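PDB 6CNG: fatty Acid Kinase (Fak) B3 protein, which binds linoleic acid and probably other long-chain fatty acids, which it is thought to present to a fatty acid kinase for phosphorylation. Local coordinates for residues M21-I26 / I41-V46; G112-A117 / V135-S140; D146-K151 / T170-K175; L179-K184 / G292-G297. All blocks are in the same frame, centred on the assembly; numbering follows the deposited sequence.

Interaction 1: residues M21-I26 / I41-V46; sequences MTWKII and INTTFV
The Trp23 side chain lies against Thr43 and the backbone of Asn42: its CB is 3.5 Å from Thr43 OG1, and the backbone O of Asn42 sits at the ring edge, in its plane, 3.4 Å from Trp23 CD1. Thr43 OG1 donates within its own segment to Ile41 O, from above that carbonyl plane. On the same side of the sheet, Ile25 CG2 meets Phe45 CD1 at 4.2 Å, the two side chains crossing at about a right angle. Parallel pairing underlies this register, since strands 23-26 and 43-46 run 21° apart and Trp23 to Ile26 lie beside Thr43 to Val46 in order. Trp23 N donates to Asn42 O at 2.8 Å, and Ile25 N to Thr44 O; Thr44 N and Val46 N answer to Trp23 O and Ile25 O. Strand 23-28 is also bonded to strand 100-105, while Ile25 and Trp23 pack on helix 143-157. On the other face Lys24, its chain extended beyond CG, runs beside Thr44 and brings CE to within 4.0 Å of Val46 CG2; its NZ is bonded to the backbone O of Ala94 and Glu96. Water 1 donates to Trp23 O and also bonds Thr44 OG1.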
loop_
_atom_site.group_PDB
_atom_site.type_symbol
_atom_site.label_atom_id
_atom_site.label_comp_id
_atom_site.label_asym_id
_atom_site.label_seq_id
_atom_site.Cartn_x
_atom_site.Cartn_y
_atom_site.Cartn_z
ATOM N N MET A 21 -20.276 11.198 17.857
ATOM C CA MET A 21 -19.287 10.074 17.865
ATOM C C MET A 21 -18.821 9.734 16.457
ATOM O O MET A 21 -19.344 8.822 15.834
ATOM C CB MET A 21 -19.912 8.837 18.500
ATOM C CG MET A 21 -18.966 7.657 18.643
ATOM S SD MET A 21 -17.862 7.725 20.074
ATOM C CE MET A 21 -17.491 5.992 20.175
ATOM N N THR A 22 -17.798 10.440 15.986
ATOM C CA THR A 22 -17.368 10.370 14.602
ATOM C C THR A 22 -15.986 9.744 14.505
ATOM O O THR A 22 -15.184 9.805 15.440
ATOM C CB THR A 22 -17.359 11.738 13.915
ATOM O OG1 THR A 22 -16.409 12.596 14.528
ATOM C CG2 THR A 22 -18.727 12.409 13.987
ATOM N N TRP A 23 -15.759 9.098 13.371
ATOM C CA TRP A 23 -14.533 8.374 13.076
ATOM C C TRP A 23 -14.029 8.733 11.683
ATOM O O TRP A 23 -14.808 8.882 10.740
ATOM C CB TRP A 23 -14.775 6.872 13.065
ATOM C CG TRP A 23 -15.388 6.331 14.258
ATOM C CD1 TRP A 23 -16.677 6.417 14.614
ATOM C CD2 TRP A 23 -14.743 5.570 15.260
ATOM N NE1 TRP A 23 -16.890 5.764 15.785
ATOM C CE2 TRP A 23 -15.703 5.238 16.206
ATOM C CE3 TRP A 23 -13.438 5.148 15.453
ATOM C CZ2 TRP A 23 -15.412 4.500 17.307
ATOM C CZ3 TRP A 23 -13.149 4.418 16.548
ATOM C CH2 TRP A 23 -14.125 4.091 17.458
ATOM N N LYS A 24 -12.716 8.871 11.561
ATOM C CA LYS A 24 -12.073 8.999 10.267
ATOM C C LYS A 24 -10.954 7.969 10.154
ATOM O O LYS A 24 -10.171 7.777 11.089
ATOM C CB LYS A 24 -11.522 10.406 10.030
ATOM C CG LYS A 24 -12.311 11.195 9.041
ATOM C CD LYS A 24 -11.807 12.628 8.864
ATOM C CE LYS A 24 -12.666 13.428 7.890
ATOM N NZ LYS A 24 -12.171 14.817 7.586
ATOM N N ILE A 25 -10.907 7.294 9.016
ATOM C CA ILE A 25 -9.763 6.490 8.614
ATOM C C ILE A 25 -9.056 7.258 7.510
ATOM O O ILE A 25 -9.640 7.511 6.449
ATOM C CB ILE A 25 -10.189 5.097 8.128
ATOM C CG1 ILE A 25 -10.878 4.330 9.251
ATOM C CG2 ILE A 25 -8.978 4.335 7.627
ATOM C CD1 ILE A 25 -11.553 3.056 8.772
ATOM N N ILE A 26 -7.810 7.631 7.770
ATOM C CA ILE A 26 -6.991 8.407 6.846
ATOM C C ILE A 26 -5.849 7.526 6.375
ATOM O O ILE A 26 -5.288 6.760 7.152
ATOM C CB ILE A 26 -6.443 9.682 7.515
ATOM C CG1 ILE A 26 -7.547 10.413 8.260
ATOM C CG2 ILE A 26 -5.833 10.579 6.468
ATOM C CD1 ILE A 26 -7.103 11.637 8.992
ATOM N N ILE A 41 -20.766 3.165 10.132
ATOM C CA ILE A 41 -21.581 4.315 10.448
ATOM C C ILE A 41 -20.706 5.332 11.137
ATOM O O ILE A 41 -19.738 4.985 11.815
ATOM C CB ILE A 41 -22.771 3.887 11.316
ATOM C CG1 ILE A 41 -23.645 2.925 10.511
ATOM C CG2 ILE A 41 -23.550 5.071 11.742
ATOM C CD1 ILE A 41 -24.706 2.287 11.283
ATOM N N ASN A 42 -21.012 6.596 10.915
ATOM C CA ASN A 42 -20.252 7.698 11.496
ATOM C C ASN A 42 -18.775 7.613 11.163
ATOM O O ASN A 42 -17.958 8.094 11.929
ATOM C CB ASN A 42 -20.408 7.782 13.020
ATOM C CG ASN A 42 -21.848 7.937 13.453
ATOM O OD1 ASN A 42 -22.703 8.327 12.685
ATOM N ND2 ASN A 42 -22.112 7.635 14.694
ATOM N N THR A 43 -18.426 6.997 10.037
ATOM C CA THR A 43 -17.041 6.895 9.619
ATOM C C THR A 43 -16.858 7.394 8.196
ATOM O O THR A 43 -17.639 7.069 7.295
ATOM C CB THR A 43 -16.531 5.458 9.711
ATOM O OG1 THR A 43 -16.797 4.927 11.015
ATOM C CG2 THR A 43 -15.036 5.416 9.455
ATOM N N THR A 44 -15.797 8.157 8.008
ATOM C CA THR A 44 -15.403 8.701 6.715
ATOM C C THR A 44 -13.961 8.332 6.405
ATOM O O THR A 44 -13.105 8.339 7.284
ATOM C CB THR A 44 -15.572 10.210 6.734
ATOM O OG1 THR A 44 -16.956 10.488 6.907
ATOM C CG2 THR A 44 -15.108 10.837 5.450
ATOM N N PHE A 45 -13.711 7.988 5.152
ATOM C CA PHE A 45 -12.382 7.659 4.654
ATOM C C PHE A 45 -11.822 8.810 3.834
ATOM O O PHE A 45 -12.532 9.405 3.028
ATOM C CB PHE A 45 -12.462 6.445 3.740
ATOM C CG PHE A 45 -11.176 6.104 3.085
ATOM C CD1 PHE A 45 -10.148 5.526 3.801
ATOM C CD2 PHE A 45 -11.001 6.352 1.749
ATOM C CE1 PHE A 45 -8.968 5.208 3.182
ATOM C CE2 PHE A 45 -9.843 6.036 1.124
ATOM C CZ PHE A 45 -8.816 5.450 1.833
ATOM N N VAL A 46 -10.537 9.099 4.025
ATOM C CA VAL A 46 -9.863 10.154 3.286
ATOM C C VAL A 46 -8.508 9.636 2.872
ATOM O O VAL A 46 -7.761 9.130 3.709
ATOM C CB VAL A 46 -9.673 11.423 4.139
ATOM C CG1 VAL A 46 -8.931 12.492 3.360
ATOM C CG2 VAL A 46 -10.985 11.953 4.591
HETATM O O HOH W 1 -16.791 10.733 9.996
#

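Interaction 2: residues G112-A117 / V135-S140; sequences GSHNSA and VIDSLS
His114 and Asp137 meet in a CH-pi contact. Asp137 CB lies over one face of the imidazole, 3.7 Å from the ring centroid and 22° off the normal, displaced toward the CD2-NE2 side of the ring. The two side chains cross at about a right angle, and the carboxylate plane is turned 31° from the ring plane. With CG anti to the backbone N, the His114 ring extends from the helix toward the strand. Apolar packing continues the contact toward Val135, whose CG1 lies 3.6 Å from His114 CD2 and 3.9 Å from Ala117 CB, and so touches both helix residues. The polar link is indirect: water 2, at the ring edge and in its plane, is bonded to His114 NE2 at 2.8 Å and donates to Val135 O. Within segment 135-140, Asp137 OD1 accepts from Leu139 N at 2.9 Å, an Asx turn in which the N-H comes from above the carboxylate plane; the same oxygen is bonded to Gly108 N, which ties this turn to the loop after strand 100-105. Helix 113-117 and strand 135-137 run nearly antiparallel, 164° apart with their axes 9.1 Å from each other, as expected for the helix and second strand of a beta-alpha-beta crossover, here formed by strand 100-105, helix 113-127 and strand 132-137.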
loop_
_atom_site.group_PDB
_atom_site.type_symbol
_atom_site.label_atom_id
_atom_site.label_comp_id
_atom_site.label_asym_id
_atom_site.label_seq_id
_atom_site.Cartn_x
_atom_site.Cartn_y
_atom_site.Cartn_z
ATOM N N GLY A 112 8.763 9.789 3.920
ATOM C CA GLY A 112 8.530 10.648 5.053
ATOM C C GLY A 112 7.076 10.878 5.380
ATOM O O GLY A 112 6.744 11.735 6.201
ATOM N N SER A 113 6.188 10.124 4.752
ATOM C CA SER A 113 4.769 10.273 5.030
ATOM C C SER A 113 4.489 10.089 6.514
ATOM O O SER A 113 3.776 10.883 7.133
ATOM C CB SER A 113 3.997 9.253 4.191
ATOM O OG SER A 113 2.612 9.427 4.336
ATOM N N HIS A 114 5.044 9.041 7.096
ATOM C CA HIS A 114 4.791 8.772 8.494
ATOM C C HIS A 114 5.359 9.863 9.382
ATOM O O HIS A 114 4.745 10.223 10.379
ATOM C CB HIS A 114 5.394 7.430 8.843
ATOM C CG HIS A 114 5.207 7.052 10.264
ATOM N ND1 HIS A 114 6.230 7.094 11.182
ATOM C CD2 HIS A 114 4.112 6.642 10.935
ATOM C CE1 HIS A 114 5.770 6.731 12.363
ATOM N NE2 HIS A 114 4.489 6.447 12.239
ATOM N N ASN A 115 6.533 10.390 9.046
ATOM C CA ASN A 115 7.115 11.471 9.838
ATOM C C ASN A 115 6.201 12.686 9.848
ATOM O O ASN A 115 5.983 13.294 10.894
ATOM C CB ASN A 115 8.503 11.812 9.288
ATOM C CG ASN A 115 9.213 12.909 10.079
ATOM O OD1 ASN A 115 9.126 14.083 9.753
ATOM N ND2 ASN A 115 9.935 12.516 11.094
ATOM N N SER A 116 5.648 13.060 8.689
ATOM C CA SER A 116 4.697 14.166 8.643
ATOM C C SER A 116 3.447 13.847 9.440
ATOM O O SER A 116 2.873 14.730 10.083
ATOM C CB SER A 116 4.307 14.467 7.202
ATOM O OG SER A 116 5.330 15.182 6.566
ATOM N N ALA A 117 2.984 12.594 9.375
ATOM C CA ALA A 117 1.792 12.213 10.110
ATOM C C ALA A 117 2.036 12.285 11.597
ATOM O O ALA A 117 1.148 12.663 12.352
ATOM C CB ALA A 117 1.380 10.795 9.725
ATOM N N VAL A 135 -1.613 6.816 14.846
ATOM C CA VAL A 135 -0.844 6.764 13.608
ATOM C C VAL A 135 -0.210 5.390 13.492
ATOM O O VAL A 135 0.500 4.938 14.396
ATOM C CB VAL A 135 0.250 7.844 13.579
ATOM C CG1 VAL A 135 0.933 7.838 12.239
ATOM C CG2 VAL A 135 -0.310 9.216 13.895
ATOM N N ILE A 136 -0.443 4.758 12.361
ATOM C CA ILE A 136 0.040 3.426 12.081
ATOM C C ILE A 136 1.019 3.575 10.948
ATOM O O ILE A 136 0.650 3.982 9.852
ATOM C CB ILE A 136 -1.121 2.502 11.687
ATOM C CG1 ILE A 136 -2.115 2.445 12.853
ATOM C CG2 ILE A 136 -0.597 1.179 11.308
ATOM C CD1 ILE A 136 -3.444 1.824 12.520
ATOM N N ASP A 137 2.265 3.271 11.218
ATOM C CA ASP A 137 3.217 2.993 10.159
ATOM C C ASP A 137 3.005 1.552 9.709
ATOM O O ASP A 137 3.289 0.610 10.454
ATOM C CB ASP A 137 4.624 3.183 10.697
ATOM C CG ASP A 137 5.683 3.043 9.637
ATOM O OD1 ASP A 137 5.437 2.593 8.500
ATOM O OD2 ASP A 137 6.821 3.398 9.975
ATOM N N SER A 138 2.511 1.383 8.486
ATOM C CA SER A 138 2.269 0.062 7.959
ATOM C C SER A 138 3.551 -0.715 7.724
ATOM O O SER A 138 3.507 -1.954 7.661
ATOM C CB SER A 138 1.537 0.167 6.629
ATOM O OG SER A 138 2.365 0.664 5.604
ATOM N N LEU A 139 4.671 -0.007 7.551
ATOM C CA LEU A 139 5.920 -0.611 7.100
ATOM C C LEU A 139 5.708 -1.373 5.797
ATOM O O LEU A 139 6.353 -2.390 5.539
ATOM C CB LEU A 139 6.531 -1.504 8.177
ATOM C CG LEU A 139 6.836 -0.824 9.521
ATOM C CD1 LEU A 139 7.253 -1.830 10.581
ATOM C CD2 LEU A 139 7.895 0.236 9.395
ATOM N N SER A 140 4.806 -0.874 4.965
ATOM C CA SER A 140 4.345 -1.624 3.815
ATOM C C SER A 140 3.795 -0.655 2.771
ATOM O O SER A 140 4.069 0.545 2.801
ATOM C CB SER A 140 3.329 -2.691 4.254
ATOM O OG SER A 140 3.183 -3.677 3.253
HETATM O O HOH W 2 3.303 5.636 14.683
#

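Interaction 3: residues D146-K151 / T170-K175; sequences DLLVEK and TAYQEK. With NA (sodium ion), chain D.
Lys151 lies across one face of the Tyr172 ring. Its CG is 3.8 Å from the ring centroid and 21° off the normal, a CH-pi contact displaced toward CD2, and CB adds a contact of 3.5 Å to Tyr172 CE2. The lysine chain bends at chi2 and again at chi3, which carries CE over the CE1-CZ side of the ring, 3.7 Å from Tyr172 CE1. Its NZ is hydrogen-bonded to a glycerol molecule, probably from the crystallisation liquor, with a long, weak ion pair to Asp154. Leu148 approaches obliquely, CD2 standing 4.0 Å from Tyr172 CD2, and the same methyl also reaches Gln173 CB. Leu147 crosses the tyrosine at about a right angle near the hydroxyl. These contacts join two helices, 143-157 and 162-174, that follow each other in the chain and run broadly antiparallel: their segments are inclined at 146° with axes 10.6 Å apart, and the side chains between them are mostly buried. The Tyr172 hydroxyl is tied down by two partners, a hydrogen bond with Glu299 and water 3, which donates to it and to Leu147 O and so bridges the helices. One residue on, the backbone O of Gln173 binds the sodium ion at 2.8 Å, with water 4, Glu144 and Thr176 as further ligands. The Gln173 side chain runs out extended beyond CG, and its NE2 is hydrogen-bonded to Asp137 O, with a weak bond to water 4.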
loop_
_atom_site.group_PDB
_atom_site.type_symbol
_atom_site.label_atom_id
_atom_site.label_comp_id
_atom_site.label_asym_id
_atom_site.label_seq_id
_atom_site.Cartn_x
_atom_site.Cartn_y
_atom_site.Cartn_z
ATOM N N ASP A 146 -4.156 -1.699 2.226
ATOM C CA ASP A 146 -5.572 -1.840 1.956
ATOM C C ASP A 146 -6.245 -2.739 2.980
ATOM O O ASP A 146 -7.320 -2.418 3.479
ATOM C CB ASP A 146 -5.718 -2.385 0.552
ATOM C CG ASP A 146 -5.073 -1.474 -0.489
ATOM O OD1 ASP A 146 -4.870 -0.287 -0.186
ATOM O OD2 ASP A 146 -4.763 -1.929 -1.612
ATOM N N LEU A 147 -5.635 -3.885 3.292
ATOM C CA LEU A 147 -6.187 -4.765 4.307
ATOM C C LEU A 147 -6.303 -4.071 5.648
ATOM O O LEU A 147 -7.280 -4.265 6.379
ATOM C CB LEU A 147 -5.289 -5.972 4.458
ATOM C CG LEU A 147 -5.443 -7.080 3.418
ATOM C CD1 LEU A 147 -4.442 -8.168 3.695
ATOM C CD2 LEU A 147 -6.861 -7.619 3.395
ATOM N N LEU A 148 -5.300 -3.293 6.013
ATOM C CA LEU A 148 -5.353 -2.627 7.303
ATOM C C LEU A 148 -6.515 -1.667 7.361
ATOM O O LEU A 148 -7.190 -1.551 8.378
ATOM C CB LEU A 148 -4.079 -1.845 7.550
ATOM C CG LEU A 148 -2.804 -2.643 7.709
ATOM C CD1 LEU A 148 -1.679 -1.690 7.965
ATOM C CD2 LEU A 148 -2.911 -3.609 8.827
ATOM N N VAL A 149 -6.744 -0.947 6.278
ATOM C CA VAL A 149 -7.841 0.003 6.250
ATOM C C VAL A 149 -9.182 -0.708 6.283
ATOM O O VAL A 149 -10.102 -0.295 6.989
ATOM C CB VAL A 149 -7.653 0.899 5.021
ATOM C CG1 VAL A 149 -8.947 1.441 4.573
ATOM C CG2 VAL A 149 -6.694 1.992 5.382
ATOM N N GLU A 150 -9.315 -1.784 5.527
ATOM C CA GLU A 150 -10.508 -2.592 5.615
ATOM C C GLU A 150 -10.742 -3.079 7.037
ATOM O O GLU A 150 -11.879 -3.084 7.519
ATOM C CB GLU A 150 -10.383 -3.779 4.671
ATOM C CG GLU A 150 -11.452 -4.817 4.945
ATOM C CD GLU A 150 -11.484 -5.949 3.942
ATOM O OE1 GLU A 150 -12.461 -6.729 3.961
ATOM O OE2 GLU A 150 -10.543 -6.039 3.134
ATOM N N LYS A 151 -9.686 -3.504 7.719
ATOM C CA LYS A 151 -9.854 -4.028 9.055
ATOM C C LYS A 151 -10.241 -2.940 10.035
ATOM O O LYS A 151 -11.069 -3.162 10.917
ATOM C CB LYS A 151 -8.576 -4.707 9.503
ATOM C CG LYS A 151 -8.679 -5.276 10.902
ATOM C CD LYS A 151 -9.802 -6.277 11.091
ATOM C CE LYS A 151 -9.725 -7.410 10.123
ATOM N NZ LYS A 151 -10.474 -8.623 10.557
ATOM N N THR A 170 -3.297 -3.218 16.108
ATOM C CA THR A 170 -1.911 -3.557 16.364
ATOM C C THR A 170 -1.710 -5.061 16.287
ATOM O O THR A 170 -0.749 -5.538 15.677
ATOM C CB THR A 170 -1.489 -3.005 17.715
ATOM O OG1 THR A 170 -1.667 -1.577 17.728
ATOM C CG2 THR A 170 -0.065 -3.291 17.921
ATOM N N ALA A 171 -2.638 -5.819 16.844
ATOM C CA ALA A 171 -2.553 -7.262 16.757
ATOM C C ALA A 171 -2.721 -7.730 15.329
ATOM O O ALA A 171 -1.983 -8.602 14.876
ATOM C CB ALA A 171 -3.611 -7.891 17.649
ATOM N N TYR A 172 -3.657 -7.134 14.588
ATOM C CA TYR A 172 -3.915 -7.584 13.228
ATOM C C TYR A 172 -2.703 -7.360 12.343
ATOM O O TYR A 172 -2.420 -8.155 11.449
ATOM C CB TYR A 172 -5.132 -6.853 12.668
ATOM C CG TYR A 172 -5.529 -7.273 11.258
ATOM C CD1 TYR A 172 -6.022 -8.531 11.007
ATOM C CD2 TYR A 172 -5.424 -6.400 10.188
ATOM C CE1 TYR A 172 -6.368 -8.909 9.751
ATOM C CE2 TYR A 172 -5.784 -6.769 8.927
ATOM C CZ TYR A 172 -6.257 -8.019 8.707
ATOM O OH TYR A 172 -6.623 -8.411 7.445
ATOM N N GLN A 173 -1.983 -6.274 12.573
ATOM C CA GLN A 173 -0.798 -5.974 11.790
ATOM C C GLN A 173 0.306 -7.023 11.959
ATOM O O GLN A 173 1.170 -7.137 11.091
ATOM C CB GLN A 173 -0.328 -4.558 12.129
ATOM C CG GLN A 173 0.768 -4.085 11.238
ATOM C CD GLN A 173 1.157 -2.646 11.489
ATOM O OE1 GLN A 173 0.735 -2.038 12.474
ATOM N NE2 GLN A 173 1.989 -2.104 10.615
ATOM N N GLU A 174 0.289 -7.812 13.022
ATOM C CA GLU A 174 1.203 -8.934 13.095
ATOM C C GLU A 174 0.778 -10.059 12.169
ATOM O O GLU A 174 1.624 -10.866 11.787
ATOM C CB GLU A 174 1.262 -9.450 14.531
ATOM C CG GLU A 174 1.578 -8.391 15.568
ATOM C CD GLU A 174 1.274 -8.849 16.994
ATOM O OE1 GLU A 174 0.957 -10.044 17.179
ATOM O OE2 GLU A 174 1.337 -8.023 17.938
ATOM N N LYS A 175 -0.512 -10.105 11.801
ATOM C CA LYS A 175 -1.125 -11.146 10.986
ATOM C C LYS A 175 -1.102 -10.834 9.502
ATOM O O LYS A 175 -1.610 -11.630 8.722
ATOM C CB LYS A 175 -2.623 -11.344 11.336
ATOM C CG LYS A 175 -2.959 -12.008 12.664
ATOM C CD LYS A 175 -4.481 -11.947 12.961
ATOM C CE LYS A 175 -4.798 -11.466 14.400
ATOM N NZ LYS A 175 -5.650 -10.227 14.433
HETATM NA NA NA D . 2.725 -6.799 8.814
HETATM O O HOH W 3 -8.803 -6.778 6.459
HETATM O O HOH W 4 3.605 -4.734 9.093
#

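Interaction 4: residues L179-K184 / G292-G297; sequences LFVLAK and GGLLMG. With EIC (linoleic acid), chain C; ACT (acetate ion), chain I.
Two central antiparallel strands of the six-stranded mixed sheet meet here, and one face of the pair forms part of the linoleic acid pocket. The segments run 170° apart, with axes 4.8 Å from each other. Leu179-Met296 and Val181-Leu294 are hydrogen-bonded pairs, each joined by two reciprocal N-H...O bonds; the one from Met296 N to Leu179 O measures 2.8 Å and is nearly straight at 162°. Phe180 and Leu295 form the non-hydrogen-bonded pair between them. Their side chains share the pocket face, where Phe180 CB packs 3.6 Å from Leu295 CD2. Phe180 CG is set between the backbone N and the carbonyl carbon (chi1 55°), a rotation that carries the ring away from strand 294-297; CB is left to touch Leu295 while one ring face meets the fatty acid, with linoleic acid C14 offset toward the rim and 3.6 Å from Phe180 CD2. Leu295 reaches the C12-C13 double bond through both methyls, CD2 lying 3.5 Å from C13 of the lipid. Leu182 covers the same stretch with CD1, and its CD2 stands 4.0 Å from Leu295 CD2. On the other face Leu179 and Met296 lie side by side, and the bent end of the methionine chain brings CE against Leu179 CB and CD1. Gly292 and Gly293 both pair with Arg254 in a G1 beta bulge. Strand 176-182 is flanked beyond this pair by strand 207-213 and strand 294-300 by strand 247-253, while helix 228-242 packs on the Leu179, Val181 and Met296 face.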
loop_
_atom_site.group_PDB
_atom_site.type_symbol
_atom_site.label_atom_id
_atom_site.label_comp_id
_atom_site.label_asym_id
_atom_site.label_seq_id
_atom_site.Cartn_x
_atom_site.Cartn_y
_atom_site.Cartn_z
ATOM N N LEU A 179 3.684 -9.514 -0.286
ATOM C CA LEU A 179 4.561 -10.044 -1.310
ATOM C C LEU A 179 4.372 -9.186 -2.549
ATOM O O LEU A 179 3.258 -8.762 -2.847
ATOM C CB LEU A 179 4.189 -11.473 -1.667
ATOM C CG LEU A 179 4.855 -12.654 -0.970
ATOM C CD1 LEU A 179 4.078 -13.932 -1.211
ATOM C CD2 LEU A 179 6.260 -12.855 -1.482
ATOM N N PHE A 180 5.455 -8.914 -3.256
ATOM C CA PHE A 180 5.367 -8.184 -4.513
ATOM C C PHE A 180 6.077 -8.951 -5.609
ATOM O O PHE A 180 6.978 -9.751 -5.354
ATOM C CB PHE A 180 5.903 -6.760 -4.388
ATOM C CG PHE A 180 7.292 -6.671 -3.862
ATOM C CD1 PHE A 180 8.372 -6.922 -4.675
ATOM C CD2 PHE A 180 7.517 -6.298 -2.551
ATOM C CE1 PHE A 180 9.621 -6.823 -4.197
ATOM C CE2 PHE A 180 8.780 -6.201 -2.065
ATOM C CZ PHE A 180 9.833 -6.458 -2.870
ATOM N N VAL A 181 5.622 -8.737 -6.830
ATOM C CA VAL A 181 6.352 -9.158 -8.013
ATOM C C VAL A 181 6.494 -7.976 -8.944
ATOM O O VAL A 181 5.495 -7.420 -9.412
ATOM C CB VAL A 181 5.668 -10.294 -8.769
ATOM C CG1 VAL A 181 6.529 -10.682 -9.935
ATOM C CG2 VAL A 181 5.415 -11.425 -7.816
ATOM N N LEU A 182 7.722 -7.639 -9.250
ATOM C CA LEU A 182 8.009 -6.498 -10.083
ATOM C C LEU A 182 8.800 -6.946 -11.301
ATOM O O LEU A 182 9.855 -7.556 -11.181
ATOM C CB LEU A 182 8.788 -5.462 -9.279
ATOM C CG LEU A 182 8.262 -5.157 -7.894
ATOM C CD1 LEU A 182 9.126 -4.114 -7.227
ATOM C CD2 LEU A 182 6.847 -4.674 -7.956
ATOM N N ALA A 183 8.292 -6.584 -12.473
ATOM C CA ALA A 183 9.023 -6.735 -13.715
ATOM C C ALA A 183 9.992 -5.590 -13.962
ATOM O O ALA A 183 10.952 -5.758 -14.708
ATOM C CB ALA A 183 8.010 -6.798 -14.841
ATOM N N LYS A 184 9.773 -4.442 -13.350
ATOM C CA LYS A 184 10.699 -3.344 -13.491
ATOM C C LYS A 184 10.819 -2.673 -12.147
ATOM O O LYS A 184 9.844 -2.591 -11.398
ATOM C CB LYS A 184 10.183 -2.323 -14.477
ATOM C CG LYS A 184 10.440 -2.712 -15.905
ATOM C CD LYS A 184 9.562 -2.022 -16.882
ATOM C CE LYS A 184 10.270 -1.894 -18.222
ATOM N NZ LYS A 184 11.217 -3.011 -18.482
ATOM N N GLY A 292 3.170 -4.136 -15.112
ATOM C CA GLY A 292 3.197 -5.535 -14.771
ATOM C C GLY A 292 3.369 -5.814 -13.298
ATOM O O GLY A 292 3.479 -6.980 -12.918
ATOM N N GLY A 293 3.404 -4.788 -12.463
ATOM C CA GLY A 293 3.716 -4.977 -11.069
ATOM C C GLY A 293 2.532 -5.459 -10.260
ATOM O O GLY A 293 1.368 -5.274 -10.609
ATOM N N LEU A 294 2.859 -6.084 -9.132
ATOM C CA LEU A 294 1.867 -6.604 -8.209
ATOM C C LEU A 294 2.331 -6.384 -6.786
ATOM O O LEU A 294 3.478 -6.682 -6.462
ATOM C CB LEU A 294 1.708 -8.101 -8.427
ATOM C CG LEU A 294 0.950 -8.836 -7.319
ATOM C CD1 LEU A 294 -0.508 -8.454 -7.292
ATOM C CD2 LEU A 294 1.101 -10.315 -7.506
ATOM N N LEU A 295 1.430 -5.876 -5.949
ATOM C CA LEU A 295 1.659 -5.723 -4.518
ATOM C C LEU A 295 0.505 -6.414 -3.811
ATOM O O LEU A 295 -0.580 -5.847 -3.680
ATOM C CB LEU A 295 1.679 -4.270 -4.086
ATOM C CG LEU A 295 2.686 -3.286 -4.635
ATOM C CD1 LEU A 295 3.181 -2.422 -3.468
ATOM C CD2 LEU A 295 3.824 -3.998 -5.367
ATOM N N MET A 296 0.758 -7.603 -3.306
ATOM C CA MET A 296 -0.277 -8.434 -2.736
ATOM C C MET A 296 -0.181 -8.415 -1.214
ATOM O O MET A 296 0.812 -8.858 -0.650
ATOM C CB MET A 296 -0.057 -9.837 -3.274
ATOM C CG MET A 296 -0.826 -10.865 -2.604
ATOM S SD MET A 296 -0.838 -12.394 -3.545
ATOM C CE MET A 296 0.879 -12.932 -3.371
ATOM N N GLY A 297 -1.215 -7.901 -0.565
ATOM C CA GLY A 297 -1.344 -8.025 0.868
ATOM C C GLY A 297 -2.160 -9.252 1.233
ATOM O O GLY A 297 -3.060 -9.656 0.503
HETATM C C1 EIC C . 7.860 9.511 -1.289
HETATM C C2 EIC C . 7.161 8.184 -1.562
HETATM C C3 EIC C . 8.108 7.019 -1.741
HETATM C C4 EIC C . 7.375 5.698 -1.703
HETATM C C5 EIC C . 8.324 4.521 -1.777
HETATM C C6 EIC C . 7.599 3.188 -1.624
HETATM C C7 EIC C . 6.822 2.761 -2.877
HETATM C C8 EIC C . 5.994 1.518 -2.608
HETATM C C9 EIC C . 5.166 1.235 -3.840
HETATM C C10 EIC C . 5.564 0.375 -4.751
HETATM C C11 EIC C . 6.882 -0.382 -4.652
HETATM C C12 EIC C . 6.538 -1.831 -4.966
HETATM C C13 EIC C . 6.892 -2.862 -4.229
HETATM C C14 EIC C . 7.732 -2.717 -2.977
HETATM C C15 EIC C . 6.869 -2.444 -1.747
HETATM C C16 EIC C . 7.760 -2.335 -0.519
HETATM C C17 EIC C . 6.981 -1.909 0.692
HETATM C C18 EIC C . 7.919 -1.775 1.871
HETATM O O1 EIC C . 7.942 9.977 -0.121
HETATM O O2 EIC C . 8.360 10.142 -2.253
HETATM C C ACT I . 14.609 -0.369 -18.106
HETATM O O ACT I . 15.351 0.211 -17.270
HETATM O OXT ACT I . 13.536 -1.012 -17.885
HETATM C CH3 ACT I . 15.097 -0.260 -19.601
#

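Overall arrangement
From the N terminus, interaction 1 closes a short loop of 14 residues by pairing the first two strands, and interaction 2 then closes the crossover through helix 113-127 in the same sheet. Interaction 3 follows, joining consecutive helices, and interaction 4 spans 107 residues to bring the C-terminal strand beside strand 176-182. The four loops are in series; none encloses or crosses another. Helix 143-157 links them in space: Val149 packs on Ile25 and Phe45 of interaction 1, Leu148 on Ser138 of interaction 2, and Leu147 on Gly297 of interaction 4. Interactions 1 and 4, about 30 Å apart between centres, belong to different sheets.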